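Local coordinates for sugar ABC transporter substrate-binding protein (Treponema pallidum subsp. pallidum, PDB 5U2P) that probably captures a sugar or related small ligand in the periplasm for an ABC importer, although its true ligand has not been established, at residues A78-G83 / L103-L108; K158-L163 / L234-R239; D195-V200 / Y227-A232; L309-K314 / R323-L328; K342-F347 / A353-C358. All blocks are in the same frame, centred on the assembly; numbering follows the deposited sequence. Where two conformers were deposited one is given.

Contact 1. Residues A78-G83 / L103-L108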
# COMPACT_ATOMS: atom_id res chain seq x y z
N ALA A 78 -8.74 -20.20 -15.65
CA ALA A 78 -9.04 -21.34 -16.51
C ALA A 78 -8.16 -22.55 -16.21
O ALA A 78 -8.64 -23.69 -16.18
CB ALA A 78 -8.90 -20.96 -17.97
N ARG A 79 -6.87 -22.32 -16.01
CA ARG A 79 -5.92 -23.41 -15.75
C ARG A 79 -6.11 -24.02 -14.36
O ARG A 79 -5.88 -25.21 -14.18
CB ARG A 79 -4.47 -22.92 -15.90
CG ARG A 79 -4.15 -22.30 -17.26
CD ARG A 79 -3.96 -23.35 -18.31
NE ARG A 79 -2.78 -24.17 -18.06
CZ ARG A 79 -1.55 -23.85 -18.45
NH1 ARG A 79 -0.54 -24.67 -18.17
NH2 ARG A 79 -1.33 -22.72 -19.12
N LEU A 80 -6.53 -23.21 -13.40
CA LEU A 80 -6.84 -23.74 -12.07
C LEU A 80 -8.11 -24.59 -12.16
O LEU A 80 -8.19 -25.67 -11.58
CB LEU A 80 -7.02 -22.60 -11.06
CG LEU A 80 -5.70 -21.90 -10.64
CD1 LEU A 80 -5.97 -20.66 -9.82
CD2 LEU A 80 -4.77 -22.83 -9.89
N ALA A 81 -9.08 -24.09 -12.91
CA ALA A 81 -10.38 -24.74 -13.08
C ALA A 81 -10.26 -26.11 -13.75
O ALA A 81 -10.91 -27.06 -13.31
CB ALA A 81 -11.29 -23.86 -13.89
N ASP A 82 -9.44 -26.22 -14.80
CA ASP A 82 -9.27 -27.50 -15.47
C ASP A 82 -8.11 -28.33 -14.90
O ASP A 82 -7.85 -29.44 -15.37
CB ASP A 82 -9.07 -27.31 -16.98
CG ASP A 82 -7.80 -26.57 -17.34
OD1 ASP A 82 -6.88 -26.47 -16.51
OD2 ASP A 82 -7.72 -26.09 -18.49
N GLY A 83 -7.42 -27.79 -13.90
CA GLY A 83 -6.44 -28.54 -13.14
C GLY A 83 -5.09 -28.67 -13.81
O GLY A 83 -4.22 -29.42 -13.35
N LEU A 103 -9.21 -23.90 -2.05
CA LEU A 103 -9.41 -24.80 -3.18
C LEU A 103 -8.15 -25.01 -4.02
O LEU A 103 -7.93 -26.10 -4.55
CB LEU A 103 -10.49 -24.26 -4.11
CG LEU A 103 -11.74 -25.10 -4.31
CD1 LEU A 103 -12.50 -25.22 -3.00
CD2 LEU A 103 -12.61 -24.48 -5.40
N TYR A 104 -7.36 -23.95 -4.16
CA TYR A 104 -6.32 -23.95 -5.20
C TYR A 104 -4.88 -23.82 -4.74
O TYR A 104 -3.99 -24.22 -5.47
CB TYR A 104 -6.59 -22.82 -6.18
CG TYR A 104 -7.89 -22.99 -6.95
CD1 TYR A 104 -8.09 -24.09 -7.76
CD2 TYR A 104 -8.88 -22.02 -6.87
CE1 TYR A 104 -9.25 -24.24 -8.47
CE2 TYR A 104 -10.05 -22.17 -7.58
CZ TYR A 104 -10.23 -23.28 -8.37
OH TYR A 104 -11.38 -23.44 -9.08
N PHE A 105 -4.65 -23.24 -3.56
CA PHE A 105 -3.29 -22.91 -3.13
C PHE A 105 -2.85 -23.56 -1.83
O PHE A 105 -3.64 -23.78 -0.92
CB PHE A 105 -3.13 -21.41 -2.99
CG PHE A 105 -3.49 -20.65 -4.24
CD1 PHE A 105 -2.99 -21.07 -5.47
CD2 PHE A 105 -4.30 -19.54 -4.19
CE1 PHE A 105 -3.33 -20.39 -6.63
CE2 PHE A 105 -4.65 -18.86 -5.35
CZ PHE A 105 -4.15 -19.29 -6.57
N VAL A 106 -1.56 -23.82 -1.72
CA VAL A 106 -0.99 -24.36 -0.49
C VAL A 106 -0.88 -23.27 0.57
O VAL A 106 -0.35 -22.19 0.30
CB VAL A 106 0.40 -24.96 -0.74
CG1 VAL A 106 0.98 -25.49 0.57
CG2 VAL A 106 0.29 -26.07 -1.77
N ASP A 107 -1.37 -23.56 1.78
CA ASP A 107 -1.23 -22.63 2.90
C ASP A 107 0.22 -22.59 3.38
O ASP A 107 0.75 -23.60 3.86
CB ASP A 107 -2.18 -23.03 4.05
CG ASP A 107 -1.98 -22.20 5.31
OD1 ASP A 107 -1.32 -21.15 5.24
OD2 ASP A 107 -2.50 -22.58 6.38
N LEU A 108 0.88 -21.44 3.20
CA LEU A 108 2.30 -21.32 3.49
C LEU A 108 2.54 -20.72 4.87
O LEU A 108 3.69 -20.40 5.23
CB LEU A 108 3.00 -20.44 2.41
CG LEU A 108 2.88 -20.94 0.97
CD1 LEU A 108 3.47 -19.94 -0.05
CD2 LEU A 108 3.48 -22.30 0.78

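Contact 2. Residues K158-L163 / L234-R239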
# COMPACT_ATOMS: atom_id res chain seq x y z
N LYS A 158 3.78 15.44 16.49
CA LYS A 158 3.63 14.10 17.04
C LYS A 158 2.22 13.84 17.55
O LYS A 158 1.94 12.81 18.14
CB LYS A 158 4.66 13.87 18.15
CG LYS A 158 6.09 14.19 17.69
CD LYS A 158 7.13 13.35 18.40
CE LYS A 158 8.49 13.53 17.75
NZ LYS A 158 9.54 12.66 18.35
N SER A 159 1.32 14.78 17.28
CA SER A 159 -0.08 14.68 17.66
C SER A 159 -0.92 15.55 16.73
O SER A 159 -0.38 16.33 15.96
CB SER A 159 -0.29 15.14 19.09
OG SER A 159 -0.11 16.55 19.14
N TRP A 160 -2.24 15.42 16.83
CA TRP A 160 -3.17 16.20 16.03
C TRP A 160 -3.06 17.70 16.28
O TRP A 160 -3.14 18.49 15.34
CB TRP A 160 -4.60 15.73 16.31
CG TRP A 160 -5.69 16.65 15.80
CD1 TRP A 160 -6.50 17.46 16.55
CD2 TRP A 160 -6.10 16.84 14.43
NE1 TRP A 160 -7.39 18.13 15.74
CE2 TRP A 160 -7.17 17.77 14.44
CE3 TRP A 160 -5.68 16.31 13.21
CZ2 TRP A 160 -7.80 18.19 13.27
CZ3 TRP A 160 -6.32 16.73 12.05
CH2 TRP A 160 -7.36 17.66 12.09
N ASN A 161 -2.91 18.10 17.54
CA ASN A 161 -2.79 19.51 17.86
C ASN A 161 -1.45 20.06 17.40
O ASN A 161 -1.36 21.23 17.03
CB ASN A 161 -2.97 19.75 19.36
CG ASN A 161 -4.39 19.55 19.80
OD1 ASN A 161 -5.33 19.87 19.06
ND2 ASN A 161 -4.57 19.00 20.99
N GLU A 162 -0.42 19.23 17.41
CA GLU A 162 0.88 19.67 16.91
C GLU A 162 0.82 19.86 15.39
O GLU A 162 1.47 20.76 14.85
CB GLU A 162 1.97 18.68 17.32
CG GLU A 162 2.37 18.83 18.79
CD GLU A 162 3.50 17.92 19.22
OE1 GLU A 162 4.23 17.39 18.36
OE2 GLU A 162 3.68 17.75 20.45
N LEU A 163 0.05 19.02 14.71
CA LEU A 163 -0.16 19.18 13.27
C LEU A 163 -0.86 20.51 12.99
O LEU A 163 -0.43 21.26 12.13
CB LEU A 163 -0.97 18.04 12.68
CG LEU A 163 -1.36 18.19 11.20
CD1 LEU A 163 -0.13 18.18 10.33
CD2 LEU A 163 -2.31 17.07 10.80
N LEU A 234 -12.75 17.93 8.07
CA LEU A 234 -13.47 19.20 8.03
C LEU A 234 -12.70 20.35 8.65
O LEU A 234 -12.71 21.46 8.11
CB LEU A 234 -14.81 19.00 8.76
CG LEU A 234 -15.83 18.19 7.97
CD1 LEU A 234 -16.99 17.75 8.87
CD2 LEU A 234 -16.35 19.02 6.80
N GLU A 235 -12.04 20.08 9.77
CA GLU A 235 -11.29 21.12 10.47
C GLU A 235 -10.12 21.59 9.60
O GLU A 235 -9.82 22.79 9.55
CB GLU A 235 -10.80 20.61 11.83
CG GLU A 235 -10.14 21.67 12.70
CD GLU A 235 -11.12 22.74 13.19
OE1 GLU A 235 -12.34 22.53 13.09
OE2 GLU A 235 -10.65 23.78 13.67
N LEU A 236 -9.47 20.66 8.91
CA LEU A 236 -8.38 21.03 8.00
C LEU A 236 -8.89 21.96 6.89
O LEU A 236 -8.22 22.93 6.54
CB LEU A 236 -7.70 19.80 7.39
CG LEU A 236 -6.94 18.90 8.37
CD1 LEU A 236 -6.38 17.72 7.63
CD2 LEU A 236 -5.81 19.63 9.09
N PHE A 237 -10.07 21.67 6.34
CA PHE A 237 -10.66 22.52 5.29
C PHE A 237 -11.05 23.87 5.87
O PHE A 237 -10.81 24.92 5.26
CB PHE A 237 -11.88 21.85 4.66
CG PHE A 237 -11.55 20.65 3.79
CD1 PHE A 237 -11.05 20.82 2.51
CD2 PHE A 237 -11.75 19.36 4.25
CE1 PHE A 237 -10.76 19.72 1.71
CE2 PHE A 237 -11.45 18.26 3.46
CZ PHE A 237 -10.96 18.44 2.20
N LYS A 238 -11.64 23.83 7.06
CA LYS A 238 -12.11 25.02 7.77
C LYS A 238 -11.00 26.05 8.00
O LYS A 238 -11.20 27.26 7.80
CB LYS A 238 -12.71 24.62 9.12
CG LYS A 238 -13.18 25.77 10.01
CD LYS A 238 -12.79 25.52 11.47
CE LYS A 238 -13.22 26.65 12.38
NZ LYS A 238 -14.66 26.55 12.73
N ARG A 239 -9.84 25.58 8.45
CA ARG A 239 -8.71 26.46 8.74
C ARG A 239 -7.88 26.77 7.50
O ARG A 239 -6.91 27.54 7.57
CB ARG A 239 -7.83 25.83 9.83
CG ARG A 239 -8.59 25.53 11.13
CD ARG A 239 -7.64 25.32 12.31
NE ARG A 239 -8.33 24.80 13.50
CZ ARG A 239 -7.77 24.67 14.70
NH1 ARG A 239 -6.52 25.05 14.91
NH2 ARG A 239 -8.48 24.17 15.71

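Contact 3. Residues D195-V200 / Y227-A232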
# COMPACT_ATOMS: atom_id res chain seq x y z
N ASP A 195 -6.48 6.95 4.76
CA ASP A 195 -5.53 6.62 5.80
C ASP A 195 -6.20 6.65 7.17
O ASP A 195 -6.15 5.69 7.95
CB ASP A 195 -4.34 7.58 5.74
CG ASP A 195 -3.33 7.34 6.83
OD1 ASP A 195 -2.48 6.43 6.66
OD2 ASP A 195 -3.37 8.06 7.86
N ALA A 196 -6.89 7.75 7.46
CA ALA A 196 -7.47 7.94 8.78
C ALA A 196 -8.60 6.97 9.07
O ALA A 196 -8.66 6.42 10.17
CB ALA A 196 -7.94 9.37 8.92
N ILE A 197 -9.48 6.74 8.10
CA ILE A 197 -10.58 5.79 8.27
C ILE A 197 -9.99 4.40 8.53
O ILE A 197 -10.49 3.64 9.37
CB ILE A 197 -11.50 5.74 7.02
CG1 ILE A 197 -12.31 7.04 6.91
CG2 ILE A 197 -12.46 4.53 7.08
CD1 ILE A 197 -13.07 7.20 5.61
N THR A 198 -8.94 4.07 7.79
CA THR A 198 -8.37 2.74 7.87
C THR A 198 -7.79 2.52 9.26
O THR A 198 -7.97 1.45 9.87
CB THR A 198 -7.29 2.53 6.76
OG1 THR A 198 -7.92 2.58 5.47
CG2 THR A 198 -6.60 1.16 6.91
N LYS A 199 -7.12 3.54 9.79
CA LYS A 199 -6.48 3.42 11.10
C LYS A 199 -7.50 3.28 12.24
O LYS A 199 -7.28 2.51 13.15
CB LYS A 199 -5.56 4.60 11.36
CG LYS A 199 -4.29 4.54 10.55
CD LYS A 199 -3.35 5.65 10.97
CE LYS A 199 -2.09 5.60 10.17
NZ LYS A 199 -0.94 6.21 10.92
N VAL A 200 -8.58 4.04 12.20
CA VAL A 200 -9.54 3.97 13.30
C VAL A 200 -10.22 2.60 13.28
O VAL A 200 -10.49 2.03 14.34
CB VAL A 200 -10.57 5.12 13.26
CG1 VAL A 200 -11.43 5.05 12.00
CG2 VAL A 200 -11.42 5.11 14.52
N TYR A 227 -17.17 9.41 12.51
CA TYR A 227 -17.53 10.77 12.91
C TYR A 227 -16.31 11.65 13.28
O TYR A 227 -16.17 12.77 12.75
CB TYR A 227 -18.53 10.74 14.07
CG TYR A 227 -18.87 12.11 14.62
CD1 TYR A 227 -19.87 12.89 14.04
CD2 TYR A 227 -18.21 12.63 15.73
CE1 TYR A 227 -20.19 14.15 14.54
CE2 TYR A 227 -18.53 13.88 16.24
CZ TYR A 227 -19.52 14.63 15.64
OH TYR A 227 -19.83 15.87 16.15
N PRO A 228 -15.43 11.16 14.17
CA PRO A 228 -14.29 11.99 14.54
C PRO A 228 -13.28 12.24 13.41
O PRO A 228 -12.71 13.33 13.38
CB PRO A 228 -13.63 11.22 15.69
CG PRO A 228 -14.16 9.83 15.59
CD PRO A 228 -15.54 9.97 15.04
N VAL A 229 -13.07 11.29 12.49
CA VAL A 229 -12.08 11.51 11.44
C VAL A 229 -12.64 12.42 10.36
O VAL A 229 -11.90 13.19 9.74
CB VAL A 229 -11.57 10.18 10.82
CG1 VAL A 229 -11.10 9.23 11.91
CG2 VAL A 229 -12.64 9.52 9.97
N LEU A 230 -13.95 12.35 10.12
CA LEU A 230 -14.58 13.29 9.21
C LEU A 230 -14.49 14.68 9.83
O LEU A 230 -14.25 15.67 9.14
CB LEU A 230 -16.04 12.89 8.93
CG LEU A 230 -16.16 11.66 8.04
CD1 LEU A 230 -17.59 11.15 8.07
CD2 LEU A 230 -15.75 11.93 6.61
N GLY A 231 -14.66 14.76 11.15
CA GLY A 231 -14.51 16.01 11.88
C GLY A 231 -13.13 16.62 11.67
O GLY A 231 -12.99 17.82 11.43
N ALA A 232 -12.10 15.79 11.76
CA ALA A 232 -10.71 16.23 11.56
C ALA A 232 -10.51 16.77 10.16
O ALA A 232 -9.91 17.85 9.94
CB ALA A 232 -9.75 15.06 11.82

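Contact 4. Residues L309-K314 / R323-L328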
# COMPACT_ATOMS: atom_id res chain seq x y z
N LEU A 309 4.15 -15.49 -5.41
CA LEU A 309 4.23 -16.80 -6.04
C LEU A 309 3.52 -17.78 -5.12
O LEU A 309 3.95 -17.98 -3.98
CB LEU A 309 5.69 -17.22 -6.25
CG LEU A 309 6.53 -16.34 -7.15
CD1 LEU A 309 7.99 -16.82 -7.10
CD2 LEU A 309 6.01 -16.39 -8.57
N ALA A 310 2.43 -18.37 -5.60
CA ALA A 310 1.71 -19.40 -4.84
C ALA A 310 2.00 -20.79 -5.39
O ALA A 310 2.38 -20.94 -6.55
CB ALA A 310 0.20 -19.13 -4.88
N VAL A 311 1.76 -21.80 -4.56
CA VAL A 311 1.86 -23.21 -4.96
C VAL A 311 0.48 -23.79 -5.26
O VAL A 311 -0.44 -23.69 -4.44
CB VAL A 311 2.55 -24.06 -3.89
CG1 VAL A 311 2.72 -25.52 -4.35
CG2 VAL A 311 3.93 -23.48 -3.56
N HIS A 312 0.34 -24.35 -6.45
CA HIS A 312 -0.88 -25.04 -6.87
C HIS A 312 -1.09 -26.30 -6.03
O HIS A 312 -0.28 -27.22 -6.04
CB HIS A 312 -0.77 -25.41 -8.34
CG HIS A 312 -2.01 -26.04 -8.92
ND1 HIS A 312 -1.95 -26.92 -9.97
CD2 HIS A 312 -3.32 -25.89 -8.62
CE1 HIS A 312 -3.18 -27.31 -10.29
NE2 HIS A 312 -4.03 -26.70 -9.48
N LYS A 313 -2.20 -26.30 -5.30
CA LYS A 313 -2.53 -27.32 -4.31
C LYS A 313 -2.61 -28.71 -4.92
O LYS A 313 -2.22 -29.69 -4.28
CB LYS A 313 -3.88 -26.96 -3.67
CG LYS A 313 -4.22 -27.76 -2.44
CD LYS A 313 -5.46 -27.21 -1.73
CE LYS A 313 -5.73 -27.98 -0.45
NZ LYS A 313 -6.86 -27.41 0.32
N LYS A 314 -3.12 -28.80 -6.14
CA LYS A 314 -3.31 -30.10 -6.81
C LYS A 314 -2.05 -30.56 -7.54
O LYS A 314 -2.06 -31.60 -8.18
CB LYS A 314 -4.49 -30.03 -7.77
CG LYS A 314 -5.82 -29.70 -7.07
CD LYS A 314 -7.02 -29.67 -8.02
CE LYS A 314 -8.13 -28.76 -7.49
NZ LYS A 314 -9.27 -28.59 -8.44
N ARG A 323 9.97 -26.46 -1.34
CA ARG A 323 11.43 -26.42 -1.18
C ARG A 323 11.98 -25.24 -1.97
O ARG A 323 12.83 -24.50 -1.48
CB ARG A 323 12.09 -27.73 -1.64
CG ARG A 323 11.82 -28.91 -0.69
CD ARG A 323 12.32 -30.26 -1.22
NE ARG A 323 13.78 -30.24 -1.35
CZ ARG A 323 14.47 -30.19 -2.49
NH1 ARG A 323 13.85 -30.23 -3.67
NH2 ARG A 323 15.80 -30.15 -2.45
N ALA A 324 11.49 -25.05 -3.19
CA ALA A 324 11.96 -23.96 -4.03
C ALA A 324 11.65 -22.60 -3.42
O ALA A 324 12.49 -21.70 -3.43
CB ALA A 324 11.36 -24.07 -5.44
N LEU A 325 10.44 -22.43 -2.88
CA LEU A 325 10.08 -21.14 -2.30
C LEU A 325 10.97 -20.84 -1.10
O LEU A 325 11.31 -19.69 -0.85
CB LEU A 325 8.61 -21.11 -1.89
CG LEU A 325 7.59 -21.11 -3.04
CD1 LEU A 325 6.20 -20.85 -2.50
CD2 LEU A 325 7.93 -20.08 -4.09
N SER A 326 11.28 -21.87 -0.31
CA SER A 326 12.17 -21.71 0.83
C SER A 326 13.55 -21.21 0.41
O SER A 326 14.11 -20.31 1.05
CB SER A 326 12.27 -23.03 1.60
OG SER A 326 13.24 -22.94 2.62
N VAL A 327 14.10 -21.77 -0.67
CA VAL A 327 15.38 -21.27 -1.20
C VAL A 327 15.22 -19.83 -1.70
O VAL A 327 16.06 -18.96 -1.43
CB VAL A 327 15.93 -22.16 -2.35
CG1 VAL A 327 17.19 -21.55 -2.97
CG2 VAL A 327 16.25 -23.56 -1.85
N LEU A 328 14.15 -19.56 -2.43
CA LEU A 328 13.91 -18.20 -2.94
C LEU A 328 13.79 -17.19 -1.81
O LEU A 328 14.18 -16.03 -1.95
CB LEU A 328 12.66 -18.17 -3.81
CG LEU A 328 12.67 -18.96 -5.12
CD1 LEU A 328 11.43 -18.68 -5.97
CD2 LEU A 328 13.88 -18.66 -5.90

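Contact 5. Residues K342-F347 / A353-C358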
# COMPACT_ATOMS: atom_id res chain seq x y z
N LYS A 342 12.92 -3.79 -8.31
CA LYS A 342 12.64 -2.49 -7.71
C LYS A 342 11.61 -2.60 -6.60
O LYS A 342 10.80 -3.56 -6.56
CB LYS A 342 12.14 -1.51 -8.78
CG LYS A 342 13.06 -1.42 -9.99
CD LYS A 342 12.47 -0.48 -11.04
CE LYS A 342 13.42 -0.28 -12.23
NZ LYS A 342 12.83 0.59 -13.29
N GLY A 343 11.63 -1.63 -5.71
CA GLY A 343 10.60 -1.52 -4.69
C GLY A 343 11.12 -1.92 -3.33
O GLY A 343 12.30 -2.22 -3.16
N LEU A 344 10.22 -1.90 -2.36
CA LEU A 344 10.56 -2.22 -0.99
C LEU A 344 10.78 -3.73 -0.85
O LEU A 344 10.10 -4.53 -1.50
CB LEU A 344 9.45 -1.73 -0.04
CG LEU A 344 9.32 -0.19 0.05
CD1 LEU A 344 8.05 0.18 0.80
CD2 LEU A 344 10.54 0.42 0.71
N PRO A 345 11.75 -4.13 -0.01
CA PRO A 345 12.02 -5.56 0.14
C PRO A 345 10.84 -6.31 0.76
O PRO A 345 9.99 -5.72 1.43
CB PRO A 345 13.24 -5.59 1.08
CG PRO A 345 13.13 -4.34 1.87
CD PRO A 345 12.57 -3.32 0.91
N ALA A 346 10.81 -7.62 0.55
CA ALA A 346 9.77 -8.47 1.14
C ALA A 346 10.24 -9.07 2.46
O ALA A 346 9.43 -9.33 3.36
CB ALA A 346 9.40 -9.58 0.17
N PHE A 347 11.55 -9.27 2.55
CA PHE A 347 12.17 -9.92 3.70
C PHE A 347 13.14 -9.01 4.47
O PHE A 347 13.74 -8.08 3.93
CB PHE A 347 12.91 -11.19 3.25
CG PHE A 347 12.00 -12.30 2.79
CD1 PHE A 347 11.58 -13.28 3.68
CD2 PHE A 347 11.56 -12.36 1.48
CE1 PHE A 347 10.74 -14.30 3.26
CE2 PHE A 347 10.72 -13.37 1.05
CZ PHE A 347 10.31 -14.34 1.95
N ALA A 353 18.50 -4.16 -1.21
CA ALA A 353 17.34 -3.31 -1.31
C ALA A 353 17.67 -1.98 -0.64
O ALA A 353 18.08 -1.93 0.51
CB ALA A 353 16.10 -3.96 -0.66
N VAL A 354 17.50 -0.90 -1.40
CA VAL A 354 17.78 0.43 -0.89
C VAL A 354 16.54 1.03 -0.23
O VAL A 354 15.49 1.15 -0.86
CB VAL A 354 18.24 1.35 -2.03
CG1 VAL A 354 18.60 2.74 -1.50
CG2 VAL A 354 19.42 0.73 -2.76
N ILE A 355 16.67 1.42 1.04
CA ILE A 355 15.59 2.14 1.75
C ILE A 355 15.85 3.65 1.73
O ILE A 355 16.86 4.11 2.27
CB ILE A 355 15.48 1.69 3.22
CG1 ILE A 355 15.52 0.16 3.35
CG2 ILE A 355 14.23 2.28 3.88
CD1 ILE A 355 14.37 -0.54 2.65
N PRO A 356 14.93 4.45 1.14
CA PRO A 356 15.09 5.91 1.14
C PRO A 356 15.31 6.48 2.54
O PRO A 356 14.58 6.10 3.47
CB PRO A 356 13.77 6.41 0.56
CG PRO A 356 13.30 5.29 -0.31
CD PRO A 356 13.74 4.03 0.38
N ALA A 357 16.28 7.38 2.69
CA ALA A 357 16.70 7.89 4.00
C ALA A 357 15.54 8.48 4.79
O ALA A 357 15.47 8.38 6.02
CB ALA A 357 17.79 8.93 3.84
N CYS A 358 14.63 9.12 4.07
CA CYS A 358 13.49 9.77 4.71
C CYS A 358 12.58 8.71 5.33
O CYS A 358 11.96 8.95 6.37
CB CYS A 358 12.70 10.62 3.71
SG CYS A 358 11.97 9.72 2.34

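Contact 1. Residues A78-G83 / L103-L108
Leu-80, near the end of helix 72-81, packs against two aromatic rings of segment 103-108. Its CB lies over one face of the Tyr-104 ring, 4.0 Å from the centroid, toward the rim. This is a CH-pi contact, with CB 22° off the ring normal. Leu-103 CB covers the opposite face of the same ring, so the phenol ring is held between two leucines. CG of Leu-80 is anti to its own carbonyl carbon (chi1 -73°), which sends both methyls past the tyrosine. CD2 turns back to the root of that side chain, 4.1 Å from Tyr-104 CB. CD1 goes further and ends 4.0 Å from Phe-105 CZ, the two side chains meeting at about a right angle. The backbone takes part as well: Leu-80 O is 3.6 Å from Tyr-104 CE1. Tyr-104 CB in turn sits over the centre of the Phe-105 ring. Phe-105 reaches inward to Val-89, Val-91 and Ala-310 on the sheet, and Leu-80 also touches Leu-99 and His-312. Arg-79, one residue earlier, forms a salt bridge with Glu-65. No hydrogen bond links 78-83 to 103-108. The contact therefore depends on shape and dispersion, with a weak electrostatic share from the CH-pi pair, and it joins the end of helix 72-81, through Phe-105, to the inner strands 88-92 and 307-311.

Contact 2. Residues K158-L163 / L234-R239
Trp-160 reaches across from the first turn of helix 160-172 to helix 227-238 with the six-membered part of its indole. Its CH2 is 3.9 Å from Leu-236 CD2 and equally close to Leu-236 CG. The neighbouring CZ2 lies 4.1 Å from Glu-235 CB, which meets the indole at its edge, near the ring plane. Only CB of Glu-235 touches the indole; its carboxylate leads away, its plane 66° from that of the ring. The reach of Trp-160 follows from its first torsion: CG is anti to the backbone N (chi1 167°). Behind these contacts, Glu-235 bends at chi2 and carries its carboxylate away from the tryptophan to Arg-239. There OE2 accepts from Arg-239 NE through its anti lone pair, in the guanidinium plane. The refined length of this salt bridge is unusually short and is doubtful in detail. Leu-236 is also backed by Leu-164. In segment 158-163, Ser-159 is the N-cap of helix 160-172: its OG accepts from Glu-162 N at 3.2 Å. Glu-162 OE1 takes Lys-158 N at 2.7 Å, from above the carboxylate plane. Both bonds fix the start of the helix that carries Trp-160. The arrangement is a helix-to-helix contact built on an N-capped first turn, in the second lobe of a two-lobed solute-binding fold.

Contact 3. Residues D195-V200 / Y227-A232
Val-229 sits with CG1 anti to its carbonyl carbon (chi1 -53°), and CG2 takes the crowded position between the backbone N and the carbonyl carbon. This spreads the two methyls over different neighbours on helix 191-214. CG2 goes to Ile-197, whose CG1 is 4.0 Å away, the two side chains crossing at about a right angle. CG1 goes to Val-200 CG1 at 4.2 Å and also lies 4.1 Å from Ala-196 O. Val-200 and Val-229 each have a second conformer, so these methyl contacts hold for the one described. Ala-196 CB meets Val-229 CB at 4.2 Å, a contact that depends less on how the methyls turn. The CA atoms of Ala-196 and Val-229 are the nearest across the two segments. The small alanine lets the valine come in close. The two helix segments run nearly antiparallel, at 155°, with axes 9.7 Å apart. Around them, Ile-197 also touches Leu-209 and Ile-376, and Leu-230 turns to Met-409 and Leu-410 of helix 406-417. Asp-195 and Lys-199 make their hydrogen bonds away from this contact, to Thr-301 and Ala-296. No polar group bridges the segments. What remains is methyl packing without direction, which probably tolerates the second conformers of the two valines.

Contact 4. Residues L309-K314 / R323-L328
The flat group that meets the other segment is the peptide after Leu-309. Leu-325 CD1 lies well above its plane, on the oxygen side, 3.9 Å from Leu-309 O. No ring takes part across the contact. The nearby His-312 ring has Lys-314 N over one face, and its ND1 makes a weak hydrogen bond to Ala-85 O. The closest apolar approach is Val-311 CG2 to Leu-325 CD1, at 3.6 Å. These two side chains slide past each other in opposite directions. With CG1 of Val-311 anti to the backbone N (chi1 -177°), it is the CG2 branch that meets the leucine. Further along, Leu-309 CB is 4.2 Å from Leu-325 CD2. Leu-309 CD1 then meets Leu-328 CD1 at 4.1 Å, nearly at a right angle. All four of these residues are buried. Strand 307-311 belongs to the five-stranded sheet of order 2-1-3-5-4, the pattern of type II periplasmic binding proteins. Helix 318-329 follows it and folds back over the sheet, so the short axes of strand 309-311 and helix 323-328 differ by 154° in direction and come within 10.2 Å. Leu-309 and Val-311 point toward the helix, and Ala-310 points away, onto Val-91 of strand 88-92. The helix has further cover beyond the strand: Leu-325 touches Leu-108, and Leu-328 touches Val-50 of helix 45-58 and Tyr-333.

Contact 5. Residues K342-F347 / A353-C358
Pro-345 is the tight part of this contact. Its CB is 3.7 Å from Ala-353 CB, and its CD is also 3.7 Å from Ile-355 CD1. The pyrrolidine ring thus meets the alanine methyl and the tip of the isoleucine, and CG of Pro-345 lies near both. Ile-355 comes in at about a right angle to the proline. Its CG1 is anti to the carbonyl carbon (chi1 -46°), and a second bend at chi2, -62°, brings CD1 to the ring. The Leu-344 side is looser: its CD2 stays 4.4 Å from Ile-355 CD1. Both segments belong to the irregular link between helices 331-337 and 360-367. The first helix follows one that packs on the five-stranded sheet, and strand 372-374 beyond the second belongs to the other sheet. The link therefore probably forms one of the crossings between lobes expected of a periplasmic binding protein. No hydrogen bond joins the two segments. Segment 342-347 is instead tied to another loop, where Asn-134 ND2 donates to both Lys-342 O and Leu-344 O. Leu-344 is buried, touching Cys-135, Ile-139 and His-270. Toward solvent, Val-354 points away from the contact and is exposed, and the next proline, Pro-356, is poorly ordered beside Asp-274.

Overall arrangement
From the N terminus, contact 1 closes first, bringing the end of helix 72-81 to the chain after helix 101-104. Contact 2 closes a much longer loop, from 158-163 to 234-239. Contact 3 is nested inside it and shares helix 227-238; Trp-160 CH2 lies 3.3 Å from Ala-232 O between them. Contacts 4 and 5 then close short loops in series, and no contacts cross. Contact 4 returns to contact 1, where the backbones of Tyr-104 and Val-106 probably bond to Lys-313 and Val-311. Contacts 1 and 4 thus serve one lobe, and contacts 2 and 3 the other. The centres of contacts 1 and 2 are about 48 Å apart. Contact 5 lies between the two groups.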